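Local coordinates for protein 2-pyrone-4,6-dicarboxylic acid hydrolase, putative (Pseudomonas putida, PDB 2FFI) that probably hydrolyses the lactone ring of 2-pyrone-4,6-dicarboxylate, at residues Leu212-Glu223 with Ala257-Leu268. Sequence-based numbering, arbitrary orientation.
Sequences LAFARQALCALE and ALGCSAQLRQAL
The carbonyl oxygen of Leu258 lies over one face of the Arg216 guanidinium, with Arg216 NE 2.9 Å from Leu258 O but too poorly angled for a hydrogen bond. The arginine bends at its second torsion, which lays its chain beside Leu258 near the end of helix 248-258. Gly259 then leaves helical geometry with positive phi, and the chain runs through Cys260 to Ser261, the N-cap of helix 262-276. Within this second segment Arg265 NH1 donates to Cys260 O at 2.8 Å and 143°, the acceptor lying in the guanidinium plane.

Leu219 occupies the middle of the apolar interface. Its side chain crosses that of Leu258 at about a right angle, CD1 against CD1, and the same Leu219 methyl touches Cys260 SG and, at 4.2 Å, CD1 of Leu268. Its other methyl, CD2, meets Leu264 CD1 at 4.2 Å. Leu258 CD2 rests on Ala215 CB, 3.9 Å away. In the TIM barrel, helix 208-225 is the connection of a beta-alpha-beta crossover from strand 194-199 to its parallel neighbour 231-234, where Leu231 touches Leu219, Glu223 and Leu268. The axes of segments 212-223 and 262-268 stand 13.4 Å apart at 84°, and from helix 262-276 Leu264 and Leu268 supply the touching side chains.

Glu223, with CG anti to the backbone N (chi1 179°) and an extended chain, slides past Leu264 in the opposite direction, bringing OE2 alongside CG and CD1 of Leu264. With an alanine at Glu223 the carboxylate arm is gone, and the flank of Leu264 it covers is likely to be left bare.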
# COMPACT_ATOMS: atom_id res chain seq x y z
N LEU A 212 15.00 -1.83 -11.23
CA LEU A 212 15.88 -1.49 -10.14
C LEU A 212 16.61 -0.19 -10.43
O LEU A 212 16.81 0.63 -9.54
CB LEU A 212 16.85 -2.64 -9.89
CG LEU A 212 17.63 -2.75 -8.57
CD1 LEU A 212 18.79 -1.76 -8.60
CD2 LEU A 212 16.72 -2.50 -7.39
N ALA A 213 17.00 0.03 -11.68
CA ALA A 213 17.70 1.26 -12.03
C ALA A 213 16.72 2.44 -11.93
O ALA A 213 17.08 3.52 -11.49
CB ALA A 213 18.28 1.18 -13.44
N PHE A 214 15.48 2.20 -12.35
CA PHE A 214 14.46 3.23 -12.33
C PHE A 214 13.93 3.46 -10.92
O PHE A 214 13.58 4.56 -10.56
CB PHE A 214 13.32 2.87 -13.28
CG PHE A 214 12.17 3.82 -13.24
CD1 PHE A 214 11.17 3.68 -12.29
CD2 PHE A 214 12.11 4.89 -14.13
CE1 PHE A 214 10.11 4.59 -12.22
CE2 PHE A 214 11.06 5.80 -14.07
CZ PHE A 214 10.05 5.66 -13.12
N ALA A 215 13.87 2.40 -10.13
CA ALA A 215 13.41 2.52 -8.76
C ALA A 215 14.38 3.44 -8.03
O ALA A 215 13.99 4.21 -7.14
CB ALA A 215 13.37 1.15 -8.10
N ARG A 216 15.65 3.37 -8.41
CA ARG A 216 16.70 4.19 -7.81
C ARG A 216 16.52 5.66 -8.13
O ARG A 216 16.59 6.52 -7.25
CB ARG A 216 18.07 3.71 -8.31
CG ARG A 216 19.25 4.51 -7.79
CD ARG A 216 19.25 4.52 -6.27
NE ARG A 216 20.49 5.06 -5.72
CZ ARG A 216 21.68 4.50 -5.89
NH1 ARG A 216 22.76 5.07 -5.36
NH2 ARG A 216 21.80 3.38 -6.59
N GLN A 217 16.29 5.95 -9.40
CA GLN A 217 16.09 7.32 -9.85
C GLN A 217 14.78 7.87 -9.27
O GLN A 217 14.74 8.99 -8.75
CB GLN A 217 16.03 7.35 -11.37
CG GLN A 217 17.27 6.81 -12.06
CD GLN A 217 18.47 7.73 -11.89
OE1 GLN A 217 19.59 7.39 -12.28
NE2 GLN A 217 18.23 8.91 -11.32
N ALA A 218 13.73 7.06 -9.35
CA ALA A 218 12.41 7.43 -8.86
C ALA A 218 12.43 7.86 -7.40
O ALA A 218 11.81 8.87 -7.04
CB ALA A 218 11.43 6.26 -9.05
N LEU A 219 13.13 7.10 -6.57
CA LEU A 219 13.24 7.41 -5.15
C LEU A 219 13.84 8.78 -4.96
O LEU A 219 13.25 9.64 -4.31
CB LEU A 219 14.11 6.37 -4.44
CG LEU A 219 13.56 5.81 -3.12
CD1 LEU A 219 14.58 4.88 -2.51
CD2 LEU A 219 13.22 6.94 -2.17
N CYS A 220 15.03 8.99 -5.51
CA CYS A 220 15.67 10.28 -5.35
C CYS A 220 14.79 11.43 -5.81
O CYS A 220 14.76 12.46 -5.15
CB CYS A 220 17.01 10.31 -6.10
SG CYS A 220 18.28 9.18 -5.39
N ALA A 221 14.07 11.26 -6.91
CA ALA A 221 13.21 12.34 -7.41
C ALA A 221 11.96 12.50 -6.53
O ALA A 221 11.54 13.61 -6.21
CB ALA A 221 12.79 12.08 -8.86
N LEU A 222 11.38 11.37 -6.16
CA LEU A 222 10.21 11.34 -5.32
C LEU A 222 10.49 12.05 -3.99
O LEU A 222 9.82 13.01 -3.65
CB LEU A 222 9.77 9.89 -5.09
CG LEU A 222 8.39 9.47 -5.59
CD1 LEU A 222 8.13 10.00 -6.98
CD2 LEU A 222 8.31 7.95 -5.56
N GLU A 223 11.49 11.58 -3.25
CA GLU A 223 11.81 12.20 -1.96
C GLU A 223 12.16 13.66 -2.08
O GLU A 223 11.98 14.43 -1.15
CB GLU A 223 12.97 11.48 -1.28
CG GLU A 223 13.34 12.11 0.06
CD GLU A 223 14.77 11.84 0.48
OE1 GLU A 223 15.23 12.44 1.49
OE2 GLU A 223 15.45 11.04 -0.20
N ALA A 257 19.47 -2.74 -2.11
CA ALA A 257 20.11 -2.34 -3.36
C ALA A 257 19.92 -0.88 -3.73
O ALA A 257 20.81 -0.27 -4.32
CB ALA A 257 19.63 -3.24 -4.51
N LEU A 258 18.76 -0.31 -3.40
CA LEU A 258 18.49 1.09 -3.71
C LEU A 258 19.64 1.96 -3.23
O LEU A 258 19.93 2.99 -3.83
CB LEU A 258 17.19 1.54 -3.04
CG LEU A 258 15.89 0.89 -3.51
CD1 LEU A 258 14.74 1.37 -2.65
CD2 LEU A 258 15.65 1.22 -4.97
N GLY A 259 20.28 1.53 -2.15
CA GLY A 259 21.40 2.28 -1.61
C GLY A 259 20.96 3.54 -0.91
O GLY A 259 21.46 4.63 -1.20
N CYS A 260 20.02 3.39 0.02
CA CYS A 260 19.49 4.51 0.78
C CYS A 260 20.34 4.77 2.01
O CYS A 260 20.73 3.82 2.71
CB CYS A 260 18.06 4.22 1.23
SG CYS A 260 16.92 3.92 -0.13
N SER A 261 20.64 6.04 2.27
CA SER A 261 21.43 6.41 3.44
C SER A 261 20.70 5.96 4.70
O SER A 261 19.49 5.77 4.69
CB SER A 261 21.65 7.92 3.48
OG SER A 261 20.44 8.62 3.66
N ALA A 262 21.43 5.79 5.79
CA ALA A 262 20.82 5.35 7.04
C ALA A 262 19.57 6.17 7.42
O ALA A 262 18.61 5.62 7.96
CB ALA A 262 21.84 5.39 8.17
N GLN A 263 19.58 7.47 7.13
CA GLN A 263 18.44 8.34 7.45
C GLN A 263 17.14 7.95 6.75
O GLN A 263 16.11 7.75 7.39
CB GLN A 263 18.73 9.79 7.08
CG GLN A 263 19.69 10.50 7.99
CD GLN A 263 19.59 11.99 7.86
OE1 GLN A 263 18.52 12.57 8.06
NE2 GLN A 263 20.70 12.63 7.51
N LEU A 264 17.21 7.86 5.42
CA LEU A 264 16.06 7.51 4.60
C LEU A 264 15.51 6.14 4.95
O LEU A 264 14.29 5.95 5.00
CB LEU A 264 16.44 7.53 3.12
CG LEU A 264 15.50 8.26 2.16
CD1 LEU A 264 15.98 8.02 0.74
CD2 LEU A 264 14.07 7.77 2.35
N ARG A 265 16.41 5.19 5.19
CA ARG A 265 16.00 3.83 5.55
C ARG A 265 15.15 3.82 6.81
O ARG A 265 14.24 3.01 6.93
CB ARG A 265 17.22 2.92 5.75
CG ARG A 265 18.06 2.66 4.49
CD ARG A 265 18.70 1.27 4.52
NE ARG A 265 19.47 1.03 5.73
CZ ARG A 265 20.59 1.67 6.04
NH1 ARG A 265 21.08 2.58 5.20
NH2 ARG A 265 21.22 1.40 7.18
N GLN A 266 15.47 4.70 7.75
CA GLN A 266 14.70 4.76 8.98
C GLN A 266 13.34 5.37 8.71
O GLN A 266 12.37 5.07 9.40
CB GLN A 266 15.46 5.56 10.05
CG GLN A 266 16.69 4.82 10.59
CD GLN A 266 16.31 3.54 11.34
OE1 GLN A 266 15.71 3.59 12.43
NE2 GLN A 266 16.64 2.38 10.76
N ALA A 267 13.27 6.20 7.68
CA ALA A 267 12.02 6.82 7.29
C ALA A 267 11.18 5.81 6.50
O ALA A 267 10.00 5.63 6.76
CB ALA A 267 12.28 8.05 6.43
N LEU A 268 11.81 5.13 5.54
CA LEU A 268 11.10 4.18 4.73
C LEU A 268 10.73 2.90 5.45
O LEU A 268 9.76 2.22 5.06
CB LEU A 268 11.92 3.83 3.49
CG LEU A 268 12.31 4.96 2.53
CD1 LEU A 268 13.19 4.38 1.42
CD2 LEU A 268 11.09 5.62 1.94